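Local coordinates for protein taurine:2-oxoglutarate aminotransferase (Bifidobacterium kashiwanohense PV20-2, PDB 6JIX) that probably transfers the amino group of taurine to 2-oxoglutarate with the help of pyridoxal 5'-phosphate, as a class-III aminotransferase, at residues A[50-55]-A[431-436]; A[403-408]-A[437-442]; A[418-423]-A[427-432]. One frame throughout, in Å; residues are numbered along the deposited sequence.

In the fold
All three interactions anchor on helix 426-447, on successive, partly overlapping parts of it. Interaction 3 packs the loop after strand 415-418 against the first turns of the helix. Interaction 1 joins the next part of the helix to the end of strand 48-51, and interaction 2 joins a later part to the turn before strand 407-408. Interaction 1 is fully buried and mixes a hydrogen bond with thioether packing; interaction 2, partly at the surface, is apolar, as is the Pro420-Leu429 touch in interaction 3. Strands 48-51 and 407-408 are parallel neighbours in one sheet, which links interactions 1 and 2 beside a bound glutamic acid. Interactions 1 and 3 share Glu431 and Glu432.

Interaction 1 (A[50-55]-A[431-436]); sequences TDMSSL and EELPKL. With GLU (glutamic acid), chain N.
Thr50 and Glu432 approach from opposite directions, the hydroxyl OG1 of Thr50 donating a hydrogen bond of 2.7 Å to Glu432 OE2. The donor sits above the carboxylate, 63° out of its plane. Thr50 carries OG1 beside its own backbone N and opposite the carbonyl carbon (chi1 -40°), which turns the hydroxyl to the helix; the Glu432 chain bends at chi2 (-53°), which presents a face of its carboxylate to the hydroxyl. Arg48 makes a long, weak ion pair with the same OE2. Met52, bent at chi2 and chi3, crosses the Glu432 chain at a slant, its SD 3.9 Å from Glu432 CG, while its CE reaches Leu433 CD2 at 4.5 Å. Met52 is itself within a type I turn from Asp51 to Ser54, which side-chain bonds tie to the following Leu55. Asp51 OD1 takes the Leu55 N-H on its syn side at 2.8 Å, and His63 bonds to its OD2; Ser53 OG donates to Leu55 O at 2.6 Å. Ser53 OG also lies 3.4 Å from atom O of the bound glutamic acid. The contact thus pins the end of a sheet strand to helix 426-447 and backs the turn that supplies Asp51, Ser53 and Leu55 to this glutamic acid pocket.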
ATOM      1  N   THR A  50     -24.713  12.776   6.686  1.00 25.70           N
ATOM      2  CA  THR A  50     -25.150  11.578   5.987  1.00 28.18           C
ATOM      3  C   THR A  50     -24.122  11.306   4.900  1.00 31.96           C
ATOM      4  O   THR A  50     -23.896  12.151   4.021  1.00 33.67           O
ATOM      5  CB  THR A  50     -26.553  11.756   5.388  1.00 30.27           C
ATOM      6  OG1 THR A  50     -27.390  12.476   6.307  1.00 29.61           O
ATOM      7  CG2 THR A  50     -27.202  10.410   5.094  1.00 25.17           C
ATOM      8  N   ASP A  51     -23.515  10.120   4.947  1.00 26.33           N
ATOM      9  CA  ASP A  51     -22.353   9.829   4.110  1.00 28.11           C
ATOM     10  C   ASP A  51     -22.823   9.418   2.712  1.00 28.05           C
ATOM     11  O   ASP A  51     -22.805   8.250   2.318  1.00 25.32           O
ATOM     12  CB  ASP A  51     -21.502   8.751   4.766  1.00 26.42           C
ATOM     13  CG  ASP A  51     -20.179   8.552   4.070  1.00 32.10           C
ATOM     14  OD1 ASP A  51     -19.817   9.397   3.217  1.00 34.06           O
ATOM     15  OD2 ASP A  51     -19.502   7.545   4.386  1.00 34.84           O
ATOM     16  N   MET A  52     -23.211  10.422   1.928  1.00 26.07           N
ATOM     17  CA  MET A  52     -23.742  10.182   0.594  1.00 28.46           C
ATOM     18  C   MET A  52     -22.669   9.828  -0.450  1.00 30.03           C
ATOM     19  O   MET A  52     -23.024   9.429  -1.569  1.00 30.24           O
ATOM     20  CB  MET A  52     -24.545  11.414   0.160  1.00 26.74           C
ATOM     21  CG  MET A  52     -25.778  11.626   1.012  1.00 30.55           C
ATOM     22  SD  MET A  52     -26.865  10.178   0.997  1.00 27.96           S
ATOM     23  CE  MET A  52     -27.461  10.281  -0.703  1.00 31.30           C
ATOM     24  N   SER A  53     -21.380   9.905  -0.110  1.00 23.64           N
ATOM     25  CA  SER A  53     -20.314   9.468  -1.005  1.00 27.40           C
ATOM     26  C   SER A  53     -19.624   8.203  -0.505  1.00 30.61           C
ATOM     27  O   SER A  53     -18.594   7.803  -1.066  1.00 26.29           O
ATOM     28  CB  SER A  53     -19.270  10.572  -1.171  1.00 25.46           C
ATOM     29  OG  SER A  53     -18.414  10.604  -0.034  1.00 23.31           O
ATOM     30  N   SER A  54     -20.155   7.576   0.548  1.00 28.47           N
ATOM     31  CA  SER A  54     -19.537   6.393   1.139  1.00 26.79           C
ATOM     32  C   SER A  54     -18.065   6.641   1.454  1.00 27.52           C
ATOM     33  O   SER A  54     -17.212   5.765   1.263  1.00 24.91           O
ATOM     34  CB  SER A  54     -19.695   5.182   0.230  1.00 24.13           C
ATOM     35  OG  SER A  54     -20.937   4.573   0.478  1.00 27.77           O
ATOM     36  N   LEU A  55     -17.782   7.838   1.982  1.00 27.67           N
ATOM     37  CA  LEU A  55     -16.436   8.375   2.176  1.00 30.07           C
ATOM     38  C   LEU A  55     -15.739   8.521   0.819  1.00 30.07           C
ATOM     39  O   LEU A  55     -16.043   9.462   0.077  1.00 28.14           O
ATOM     40  CB  LEU A  55     -15.637   7.515   3.160  1.00 29.95           C
ATOM     41  CG  LEU A  55     -16.160   7.541   4.602  1.00 28.70           C
ATOM     42  CD1 LEU A  55     -15.159   6.868   5.553  1.00 25.22           C
ATOM     43  CD2 LEU A  55     -16.455   8.967   5.029  1.00 23.04           C
ATOM     44  N   GLU A 431     -35.032  11.211   2.443  1.00 32.50           N
ATOM     45  CA  GLU A 431     -34.705  12.279   3.377  1.00 33.02           C
ATOM     46  C   GLU A 431     -33.514  13.104   2.934  1.00 34.22           C
ATOM     47  O   GLU A 431     -33.418  14.277   3.308  1.00 36.87           O
ATOM     48  CB  GLU A 431     -34.372  11.727   4.774  1.00 37.96           C
ATOM     49  CG  GLU A 431     -35.234  10.576   5.284  1.00 40.61           C
ATOM     50  CD  GLU A 431     -34.872  10.195   6.715  1.00 47.84           C
ATOM     51  OE1 GLU A 431     -33.649  10.085   6.987  1.00 41.41           O
ATOM     52  OE2 GLU A 431     -35.803  10.025   7.552  1.00 48.29           O
ATOM     53  N   GLU A 432     -32.582  12.505   2.193  1.00 33.79           N
ATOM     54  CA  GLU A 432     -31.333  13.177   1.841  1.00 32.00           C
ATOM     55  C   GLU A 432     -31.399  13.890   0.507  1.00 32.24           C
ATOM     56  O   GLU A 432     -30.888  15.009   0.389  1.00 33.28           O
ATOM     57  CB  GLU A 432     -30.176  12.175   1.805  1.00 30.44           C
ATOM     58  CG  GLU A 432     -29.828  11.582   3.158  1.00 31.66           C
ATOM     59  CD  GLU A 432     -29.584  12.633   4.229  1.00 34.97           C
ATOM     60  OE1 GLU A 432     -29.078  13.755   3.924  1.00 27.98           O
ATOM     61  OE2 GLU A 432     -29.918  12.313   5.392  1.00 34.79           O
ATOM     62  N   LEU A 433     -32.014  13.256  -0.496  1.00 32.29           N
ATOM     63  CA  LEU A 433     -32.025  13.825  -1.840  1.00 30.57           C
ATOM     64  C   LEU A 433     -32.606  15.230  -1.889  1.00 31.99           C
ATOM     65  O   LEU A 433     -32.052  16.066  -2.620  1.00 38.57           O
ATOM     66  CB  LEU A 433     -32.777  12.885  -2.791  1.00 25.65           C
ATOM     67  CG  LEU A 433     -31.964  11.611  -3.023  1.00 28.03           C
ATOM     68  CD1 LEU A 433     -32.625  10.686  -4.022  1.00 21.12           C
ATOM     69  CD2 LEU A 433     -30.529  11.959  -3.459  1.00 27.61           C
ATOM     70  N   PRO A 434     -33.665  15.568  -1.150  1.00 39.47           N
ATOM     71  CA  PRO A 434     -34.104  16.974  -1.118  1.00 33.96           C
ATOM     72  C   PRO A 434     -32.990  17.965  -0.783  1.00 35.06           C
ATOM     73  O   PRO A 434     -33.056  19.117  -1.226  1.00 35.91           O
ATOM     74  CB  PRO A 434     -35.213  16.956  -0.058  1.00 30.09           C
ATOM     75  CG  PRO A 434     -35.783  15.551  -0.179  1.00 27.59           C
ATOM     76  CD  PRO A 434     -34.600  14.674  -0.427  1.00 34.61           C
ATOM     77  N   LYS A 435     -31.971  17.565  -0.016  1.00 31.67           N
ATOM     78  CA  LYS A 435     -30.866  18.483   0.257  1.00 36.43           C
ATOM     79  C   LYS A 435     -30.062  18.780  -1.018  1.00 40.38           C
ATOM     80  O   LYS A 435     -29.536  19.895  -1.187  1.00 37.03           O
ATOM     81  CB  LYS A 435     -29.975  17.908   1.371  1.00 28.66           C
ATOM     82  N   LEU A 436     -29.942  17.794  -1.914  1.00 34.01           N
ATOM     83  CA  LEU A 436     -29.265  18.018  -3.184  1.00 32.58           C
ATOM     84  C   LEU A 436     -30.076  18.948  -4.075  1.00 37.38           C
ATOM     85  O   LEU A 436     -29.520  19.842  -4.726  1.00 34.97           O
ATOM     86  CB  LEU A 436     -29.026  16.679  -3.878  1.00 32.94           C
ATOM     87  CG  LEU A 436     -28.404  16.665  -5.276  1.00 30.94           C
ATOM     88  CD1 LEU A 436     -26.983  17.256  -5.291  1.00 26.00           C
ATOM     89  CD2 LEU A 436     -28.403  15.235  -5.787  1.00 28.23           C
TER
HETATM   90  N   GLU N 501     -16.090  14.625   1.358  0.80 37.18           N
HETATM   91  CA  GLU N 501     -16.158  13.180   1.240  0.80 34.58           C
HETATM   92  C   GLU N 501     -16.473  12.517   2.584  0.80 36.32           C
HETATM   93  O   GLU N 501     -17.664  12.127   2.869  0.80 35.48           O
HETATM   94  CB  GLU N 501     -14.799  12.696   0.759  0.80 27.26           C
HETATM   95  CG  GLU N 501     -13.707  13.393   1.545  0.80 28.14           C
HETATM   96  CD  GLU N 501     -12.330  13.069   0.986  0.80 32.87           C
HETATM   97  OE1 GLU N 501     -12.214  13.180  -0.260  0.80 42.62           O
HETATM   98  OE2 GLU N 501     -11.348  12.700   1.725  0.80 29.41           O
HETATM   99  OXT GLU N 501     -15.524  12.360   3.391  0.80 27.69           O

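Interaction 2 (A[403-408]-A[437-442]); sequences MDLGFS and DKVLTW. With GLU (glutamic acid), chain N.
Leu405 and Val439 run side by side with opposite headings, touching by single methyl groups: Leu405 CD1 lies 3.8 Å from Val439 CG2. The leucine holds CG beside its backbone N (chi1 -48°) and extends from there, so that one branch points at the helix. Val439 answers with CG2, which stands opposite its carbonyl carbon; its other methyl, CG1, is anti to the backbone N (chi1 166°) and makes no close approach to Leu405. Lys438 joins only at its root, with CB 4.2 Å from Leu405 CD1, and its chain then leads away from the contact. No polar bond crosses between residues 403-408 and 437-442, and the leucine side lies toward solvent, while Val439 is buried. Gly406, with positive phi, is the C-prime residue of a Schellman motif that ends helix 395-404, its N bonded to Met403 O at 3.0 Å; the turn releases the chain into strand 407-408, where Ser408 OG lies 2.6 Å from O of the bound glutamic acid. Helix 395-404 offers Ile398 and Leu402 to Val439 as well, Asp437 forms a salt bridge with Lys357 of helix 336-357, and strand 407-408 runs parallel to strand 48-51.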
ATOM      1  N   MET A 403     -22.510  20.059   2.203  1.00 34.57           N
ATOM      2  CA  MET A 403     -22.044  19.587   3.502  1.00 33.52           C
ATOM      3  C   MET A 403     -22.791  20.286   4.638  1.00 39.05           C
ATOM      4  O   MET A 403     -23.031  19.683   5.690  1.00 37.60           O
ATOM      5  CB  MET A 403     -20.519  19.798   3.603  1.00 28.30           C
ATOM      6  CG  MET A 403     -19.769  19.146   4.794  1.00 22.84           C
ATOM      7  SD  MET A 403     -19.722  17.317   4.830  1.00 34.28           S
ATOM      8  CE  MET A 403     -18.563  16.954   6.147  1.00 20.89           C
ATOM      9  N   ASP A 404     -23.212  21.536   4.423  1.00 42.40           N
ATOM     10  CA  ASP A 404     -23.903  22.307   5.457  1.00 40.94           C
ATOM     11  C   ASP A 404     -25.261  21.723   5.813  1.00 37.80           C
ATOM     12  O   ASP A 404     -25.711  21.878   6.952  1.00 37.52           O
ATOM     13  CB  ASP A 404     -24.055  23.757   5.009  1.00 40.33           C
ATOM     14  CG  ASP A 404     -22.734  24.494   5.006  1.00 51.68           C
ATOM     15  OD1 ASP A 404     -22.597  25.459   4.221  1.00 50.47           O
ATOM     16  OD2 ASP A 404     -21.828  24.085   5.780  1.00 54.80           O
ATOM     17  N   LEU A 405     -25.940  21.091   4.855  1.00 39.82           N
ATOM     18  CA  LEU A 405     -27.200  20.395   5.094  1.00 36.06           C
ATOM     19  C   LEU A 405     -26.999  18.955   5.585  1.00 36.41           C
ATOM     20  O   LEU A 405     -27.953  18.167   5.568  1.00 34.35           O
ATOM     21  CB  LEU A 405     -28.058  20.397   3.820  1.00 30.86           C
ATOM     22  CG  LEU A 405     -28.235  21.712   3.061  1.00 35.04           C
ATOM     23  CD1 LEU A 405     -29.208  21.539   1.904  1.00 32.33           C
ATOM     24  CD2 LEU A 405     -28.709  22.804   3.990  1.00 31.27           C
ATOM     25  N   GLY A 406     -25.775  18.578   5.963  1.00 35.77           N
ATOM     26  CA  GLY A 406     -25.505  17.202   6.349  1.00 34.69           C
ATOM     27  C   GLY A 406     -25.446  16.217   5.196  1.00 33.31           C
ATOM     28  O   GLY A 406     -25.438  15.003   5.427  1.00 32.10           O
ATOM     29  N   PHE A 407     -25.384  16.700   3.964  1.00 32.88           N
ATOM     30  CA  PHE A 407     -25.260  15.863   2.775  1.00 32.10           C
ATOM     31  C   PHE A 407     -23.782  15.885   2.399  1.00 33.02           C
ATOM     32  O   PHE A 407     -23.315  16.818   1.739  1.00 34.63           O
ATOM     33  CB  PHE A 407     -26.164  16.394   1.665  1.00 32.32           C
ATOM     34  CG  PHE A 407     -26.271  15.496   0.474  1.00 28.10           C
ATOM     35  CD1 PHE A 407     -25.194  15.316  -0.378  1.00 28.09           C
ATOM     36  CD2 PHE A 407     -27.463  14.848   0.193  1.00 27.90           C
ATOM     37  CE1 PHE A 407     -25.308  14.497  -1.492  1.00 32.98           C
ATOM     38  CE2 PHE A 407     -27.583  14.021  -0.913  1.00 28.35           C
ATOM     39  CZ  PHE A 407     -26.506  13.849  -1.760  1.00 31.91           C
ATOM     40  N   SER A 408     -23.043  14.872   2.857  1.00 32.53           N
ATOM     41  CA  SER A 408     -21.594  14.805   2.691  1.00 32.08           C
ATOM     42  C   SER A 408     -21.249  14.015   1.434  1.00 27.72           C
ATOM     43  O   SER A 408     -21.556  12.822   1.340  1.00 25.12           O
ATOM     44  CB  SER A 408     -20.934  14.168   3.917  1.00 29.22           C
ATOM     45  OG  SER A 408     -19.747  13.473   3.552  1.00 30.96           O
ATOM     46  N   ASP A 437     -31.399  18.756  -4.105  1.00 39.94           N
ATOM     47  CA  ASP A 437     -32.272  19.641  -4.870  1.00 36.02           C
ATOM     48  C   ASP A 437     -32.189  21.072  -4.354  1.00 34.81           C
ATOM     49  O   ASP A 437     -32.109  22.017  -5.143  1.00 37.14           O
ATOM     50  CB  ASP A 437     -33.706  19.116  -4.816  1.00 35.47           C
ATOM     51  CG  ASP A 437     -34.685  20.024  -5.527  1.00 43.39           C
ATOM     52  OD1 ASP A 437     -35.301  20.883  -4.856  1.00 48.40           O
ATOM     53  OD2 ASP A 437     -34.842  19.879  -6.756  1.00 42.26           O
ATOM     54  N   LYS A 438     -32.217  21.255  -3.031  1.00 37.62           N
ATOM     55  CA  LYS A 438     -32.107  22.596  -2.467  1.00 33.73           C
ATOM     56  C   LYS A 438     -30.813  23.262  -2.901  1.00 36.96           C
ATOM     57  O   LYS A 438     -30.812  24.442  -3.261  1.00 40.64           O
ATOM     58  CB  LYS A 438     -32.175  22.569  -0.934  1.00 35.80           C
ATOM     59  CG  LYS A 438     -33.498  22.113  -0.335  1.00 39.28           C
ATOM     60  CD  LYS A 438     -34.670  22.329  -1.311  1.00 50.72           C
ATOM     61  CE  LYS A 438     -35.979  22.470  -0.557  1.00 46.25           C
ATOM     62  NZ  LYS A 438     -35.911  21.668   0.701  1.00 35.40           N
ATOM     63  N   VAL A 439     -29.695  22.524  -2.869  1.00 36.38           N
ATOM     64  CA  VAL A 439     -28.406  23.132  -3.188  1.00 32.74           C
ATOM     65  C   VAL A 439     -28.311  23.450  -4.674  1.00 37.64           C
ATOM     66  O   VAL A 439     -27.769  24.494  -5.062  1.00 38.28           O
ATOM     67  CB  VAL A 439     -27.248  22.223  -2.748  1.00 37.73           C
ATOM     68  CG1 VAL A 439     -25.941  22.690  -3.398  1.00 30.66           C
ATOM     69  CG2 VAL A 439     -27.124  22.194  -1.218  1.00 39.24           C
ATOM     70  N   LEU A 440     -28.836  22.566  -5.530  1.00 32.38           N
ATOM     71  CA  LEU A 440     -28.826  22.839  -6.964  1.00 37.12           C
ATOM     72  C   LEU A 440     -29.581  24.130  -7.288  1.00 40.14           C
ATOM     73  O   LEU A 440     -29.175  24.893  -8.172  1.00 39.65           O
ATOM     74  CB  LEU A 440     -29.396  21.644  -7.736  1.00 35.05           C
ATOM     75  CG  LEU A 440     -28.579  20.354  -7.542  1.00 33.65           C
ATOM     76  CD1 LEU A 440     -29.103  19.192  -8.371  1.00 35.88           C
ATOM     77  CD2 LEU A 440     -27.110  20.593  -7.845  1.00 29.90           C
ATOM     78  N   THR A 441     -30.673  24.404  -6.572  1.00 41.39           N
ATOM     79  CA  THR A 441     -31.345  25.684  -6.756  1.00 39.58           C
ATOM     80  C   THR A 441     -30.411  26.846  -6.439  1.00 37.27           C
ATOM     81  O   THR A 441     -30.333  27.812  -7.202  1.00 44.83           O
ATOM     82  CB  THR A 441     -32.598  25.759  -5.885  1.00 36.26           C
ATOM     83  OG1 THR A 441     -33.639  24.964  -6.473  1.00 35.79           O
ATOM     84  CG2 THR A 441     -33.051  27.209  -5.782  1.00 32.37           C
ATOM     85  N   TRP A 442     -29.655  26.758  -5.349  1.00 35.26           N
ATOM     86  CA  TRP A 442     -28.713  27.831  -5.044  1.00 40.27           C
ATOM     87  C   TRP A 442     -27.687  28.009  -6.167  1.00 45.21           C
ATOM     88  O   TRP A 442     -27.314  29.142  -6.507  1.00 42.86           O
ATOM     89  CB  TRP A 442     -28.021  27.549  -3.718  1.00 33.66           C
ATOM     90  CG  TRP A 442     -26.921  28.514  -3.363  1.00 40.35           C
ATOM     91  CD1 TRP A 442     -27.015  29.593  -2.538  1.00 40.11           C
ATOM     92  CD2 TRP A 442     -25.554  28.463  -3.799  1.00 44.00           C
ATOM     93  NE1 TRP A 442     -25.796  30.223  -2.435  1.00 42.75           N
ATOM     94  CE2 TRP A 442     -24.884  29.551  -3.201  1.00 42.79           C
ATOM     95  CE3 TRP A 442     -24.836  27.609  -4.641  1.00 40.79           C
ATOM     96  CZ2 TRP A 442     -23.532  29.807  -3.414  1.00 43.97           C
ATOM     97  CZ3 TRP A 442     -23.491  27.865  -4.851  1.00 46.61           C
ATOM     98  CH2 TRP A 442     -22.853  28.956  -4.240  1.00 44.94           C
TER
HETATM   99  N   GLU N 501     -16.090  14.625   1.358  0.80 37.18           N
HETATM  100  CA  GLU N 501     -16.158  13.180   1.240  0.80 34.58           C
HETATM  101  C   GLU N 501     -16.473  12.517   2.584  0.80 36.32           C
HETATM  102  O   GLU N 501     -17.664  12.127   2.869  0.80 35.48           O
HETATM  103  CB  GLU N 501     -14.799  12.696   0.759  0.80 27.26           C
HETATM  104  CG  GLU N 501     -13.707  13.393   1.545  0.80 28.14           C
HETATM  105  CD  GLU N 501     -12.330  13.069   0.986  0.80 32.87           C
HETATM  106  OE1 GLU N 501     -12.214  13.180  -0.260  0.80 42.62           O
HETATM  107  OE2 GLU N 501     -11.348  12.700   1.725  0.80 29.41           O
HETATM  108  OXT GLU N 501     -15.524  12.360   3.391  0.80 27.69           O

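Interaction 3 (A[418-423]-A[427-432]); sequences ICPPLI and EQLEEE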
ATOM      1  N   ILE A 418     -22.882  11.040  -6.319  1.00 26.13           N
ATOM      2  CA  ILE A 418     -23.833  10.537  -5.348  1.00 26.03           C
ATOM      3  C   ILE A 418     -23.622   9.029  -5.315  1.00 28.65           C
ATOM      4  O   ILE A 418     -24.034   8.311  -6.232  1.00 27.82           O
ATOM      5  CB  ILE A 418     -25.278  10.914  -5.671  1.00 27.83           C
ATOM      6  CG1 ILE A 418     -25.414  12.440  -5.718  1.00 28.66           C
ATOM      7  CG2 ILE A 418     -26.199  10.361  -4.599  1.00 29.76           C
ATOM      8  CD1 ILE A 418     -25.329  13.044  -7.144  1.00 26.73           C
ATOM      9  N   CYS A 419     -22.932   8.552  -4.279  1.00 27.49           N
ATOM     10  CA  CYS A 419     -22.581   7.143  -4.124  1.00 25.23           C
ATOM     11  C   CYS A 419     -22.811   6.764  -2.669  1.00 32.18           C
ATOM     12  O   CYS A 419     -21.862   6.506  -1.915  1.00 31.92           O
ATOM     13  CB  CYS A 419     -21.127   6.899  -4.531  1.00 26.59           C
ATOM     14  SG  CYS A 419     -20.686   7.518  -6.158  1.00 26.72           S
ATOM     15  N   PRO A 420     -24.075   6.707  -2.243  1.00 29.43           N
ATOM     16  CA  PRO A 420     -24.384   6.425  -0.834  1.00 22.68           C
ATOM     17  C   PRO A 420     -24.120   4.971  -0.489  1.00 24.10           C
ATOM     18  O   PRO A 420     -24.029   4.112  -1.377  1.00 26.51           O
ATOM     19  CB  PRO A 420     -25.881   6.753  -0.732  1.00 29.85           C
ATOM     20  CG  PRO A 420     -26.401   6.507  -2.131  1.00 30.04           C
ATOM     21  CD  PRO A 420     -25.289   6.934  -3.052  1.00 29.21           C
ATOM     22  N   PRO A 421     -24.001   4.648   0.795  1.00 25.08           N
ATOM     23  CA  PRO A 421     -23.748   3.254   1.174  1.00 26.50           C
ATOM     24  C   PRO A 421     -24.825   2.323   0.636  1.00 25.10           C
ATOM     25  O   PRO A 421     -26.006   2.673   0.581  1.00 23.92           O
ATOM     26  CB  PRO A 421     -23.745   3.296   2.706  1.00 23.08           C
ATOM     27  CG  PRO A 421     -23.440   4.721   3.035  1.00 22.38           C
ATOM     28  CD  PRO A 421     -24.078   5.535   1.963  1.00 21.71           C
ATOM     29  N   LEU A 422     -24.389   1.124   0.233  1.00 23.52           N
ATOM     30  CA  LEU A 422     -25.259   0.122  -0.360  1.00 22.33           C
ATOM     31  C   LEU A 422     -26.362  -0.322   0.583  1.00 28.00           C
ATOM     32  O   LEU A 422     -27.302  -0.981   0.129  1.00 32.07           O
ATOM     33  CB  LEU A 422     -24.436  -1.100  -0.786  1.00 23.65           C
ATOM     34  CG  LEU A 422     -23.273  -0.810  -1.752  1.00 26.87           C
ATOM     35  CD1 LEU A 422     -22.793  -2.059  -2.475  1.00 23.05           C
ATOM     36  CD2 LEU A 422     -23.674   0.266  -2.756  1.00 24.37           C
ATOM     37  N   ILE A 423     -26.278   0.016   1.875  1.00 25.25           N
ATOM     38  CA  ILE A 423     -27.324  -0.355   2.824  1.00 27.62           C
ATOM     39  C   ILE A 423     -28.352   0.748   3.020  1.00 26.04           C
ATOM     40  O   ILE A 423     -29.286   0.567   3.811  1.00 25.85           O
ATOM     41  CB  ILE A 423     -26.750  -0.746   4.208  1.00 24.75           C
ATOM     42  CG1 ILE A 423     -26.038   0.441   4.860  1.00 19.13           C
ATOM     43  CG2 ILE A 423     -25.838  -1.963   4.105  1.00 23.49           C
ATOM     44  CD1 ILE A 423     -25.466   0.115   6.210  1.00 21.27           C
ATOM     45  N   GLU A 427     -36.355   5.121   2.591  1.00 31.56           N
ATOM     46  CA  GLU A 427     -36.716   6.265   3.424  1.00 36.90           C
ATOM     47  C   GLU A 427     -35.534   7.210   3.591  1.00 35.05           C
ATOM     48  O   GLU A 427     -35.673   8.435   3.505  1.00 33.05           O
ATOM     49  CB  GLU A 427     -37.231   5.806   4.794  1.00 34.98           C
ATOM     50  CG  GLU A 427     -37.951   6.940   5.565  1.00 51.24           C
ATOM     51  CD  GLU A 427     -37.520   7.083   7.046  1.00 64.69           C
ATOM     52  OE1 GLU A 427     -37.429   8.255   7.474  1.00 61.08           O
ATOM     53  OE2 GLU A 427     -37.321   6.076   7.801  1.00 64.52           O
ATOM     54  N   GLN A 428     -34.349   6.660   3.773  1.00 33.45           N
ATOM     55  CA  GLN A 428     -33.183   7.511   3.934  1.00 36.45           C
ATOM     56  C   GLN A 428     -32.918   8.319   2.668  1.00 31.75           C
ATOM     57  O   GLN A 428     -32.672   9.530   2.727  1.00 31.55           O
ATOM     58  CB  GLN A 428     -31.987   6.644   4.307  1.00 36.46           C
ATOM     59  CG  GLN A 428     -31.915   6.322   5.787  1.00 28.20           C
ATOM     60  CD  GLN A 428     -30.896   5.235   6.095  1.00 28.90           C
ATOM     61  OE1 GLN A 428     -30.838   4.209   5.402  1.00 26.60           O
ATOM     62  NE2 GLN A 428     -30.081   5.456   7.132  1.00 23.71           N
ATOM     63  N   LEU A 429     -32.944   7.663   1.509  1.00 29.34           N
ATOM     64  CA  LEU A 429     -32.838   8.397   0.251  1.00 30.02           C
ATOM     65  C   LEU A 429     -33.856   9.532   0.213  1.00 32.14           C
ATOM     66  O   LEU A 429     -33.517  10.687  -0.084  1.00 31.25           O
ATOM     67  CB  LEU A 429     -33.034   7.443  -0.931  1.00 28.76           C
ATOM     68  CG  LEU A 429     -31.842   6.522  -1.228  1.00 27.46           C
ATOM     69  CD1 LEU A 429     -32.180   5.535  -2.327  1.00 25.00           C
ATOM     70  CD2 LEU A 429     -30.618   7.336  -1.589  1.00 28.45           C
ATOM     71  N   GLU A 430     -35.114   9.224   0.546  1.00 36.17           N
ATOM     72  CA  GLU A 430     -36.172  10.231   0.506  1.00 35.24           C
ATOM     73  C   GLU A 430     -35.931  11.378   1.476  1.00 31.01           C
ATOM     74  O   GLU A 430     -36.586  12.416   1.356  1.00 34.50           O
ATOM     75  CB  GLU A 430     -37.535   9.590   0.769  1.00 35.77           C
ATOM     76  CG  GLU A 430     -38.257   9.196  -0.525  1.00 41.57           C
ATOM     77  CD  GLU A 430     -38.782   7.769  -0.493  1.00 53.63           C
ATOM     78  OE1 GLU A 430     -39.262   7.333   0.587  1.00 51.60           O
ATOM     79  OE2 GLU A 430     -38.705   7.089  -1.551  1.00 52.71           O
ATOM     80  N   GLU A 431     -35.032  11.211   2.443  1.00 32.50           N
ATOM     81  CA  GLU A 431     -34.705  12.279   3.377  1.00 33.02           C
ATOM     82  C   GLU A 431     -33.514  13.104   2.934  1.00 34.22           C
ATOM     83  O   GLU A 431     -33.418  14.277   3.308  1.00 36.87           O
ATOM     84  CB  GLU A 431     -34.372  11.727   4.774  1.00 37.96           C
ATOM     85  CG  GLU A 431     -35.234  10.576   5.284  1.00 40.61           C
ATOM     86  CD  GLU A 431     -34.872  10.195   6.715  1.00 47.84           C
ATOM     87  OE1 GLU A 431     -33.649  10.085   6.987  1.00 41.41           O
ATOM     88  OE2 GLU A 431     -35.803  10.025   7.552  1.00 48.29           O
ATOM     89  N   GLU A 432     -32.582  12.505   2.193  1.00 33.79           N
ATOM     90  CA  GLU A 432     -31.333  13.177   1.841  1.00 32.00           C
ATOM     91  C   GLU A 432     -31.399  13.890   0.507  1.00 32.24           C
ATOM     92  O   GLU A 432     -30.888  15.009   0.389  1.00 33.28           O
ATOM     93  CB  GLU A 432     -30.176  12.175   1.805  1.00 30.44           C
ATOM     94  CG  GLU A 432     -29.828  11.582   3.158  1.00 31.66           C
ATOM     95  CD  GLU A 432     -29.584  12.633   4.229  1.00 34.97           C
ATOM     96  OE1 GLU A 432     -29.078  13.755   3.924  1.00 27.98           O
ATOM     97  OE2 GLU A 432     -29.918  12.313   5.392  1.00 34.79           O
TER
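Pro420 and Leu429 meet across a strand-loop-helix connection, in which residues 418-423 leave edge strand 415-418 of the antiparallel three-stranded sheet and lead into helix 426-447. The apolar part is one touch: Leu429 CD2 comes to 4.3 Å from CG of the Pro420 ring. The leucine root points neither at the loop nor from it; with CG beside the backbone N (chi1 -75°) and an extended chi2, the tip swings nearer, and the Pro420 root is directed at the helix. The second touch, between polar atoms, makes no bond. The Gln428 side chain starts out toward the loop and is extended at chi2 (168°), but its OE1 stays 4.3 Å from Ile423 O; both are carbonyl oxygens, acceptors without a hydrogen to share. Its amide is used otherwise: OE1 accepts from the backbone N of Thr425, just before the helix, and NE2 bonds to Tyr40 OH, which fixes which way the amide is turned. The loop has its own polar tie, Pro420 O accepting from Arg260. No hydrogen bond joins residues 418-423 to 427-432 directly. Within the helix the backbone carbonyl of Gln428 serves two donors, Gln428 O lying 2.9 Å from Glu431 N and 3.0 Å from Glu432 N.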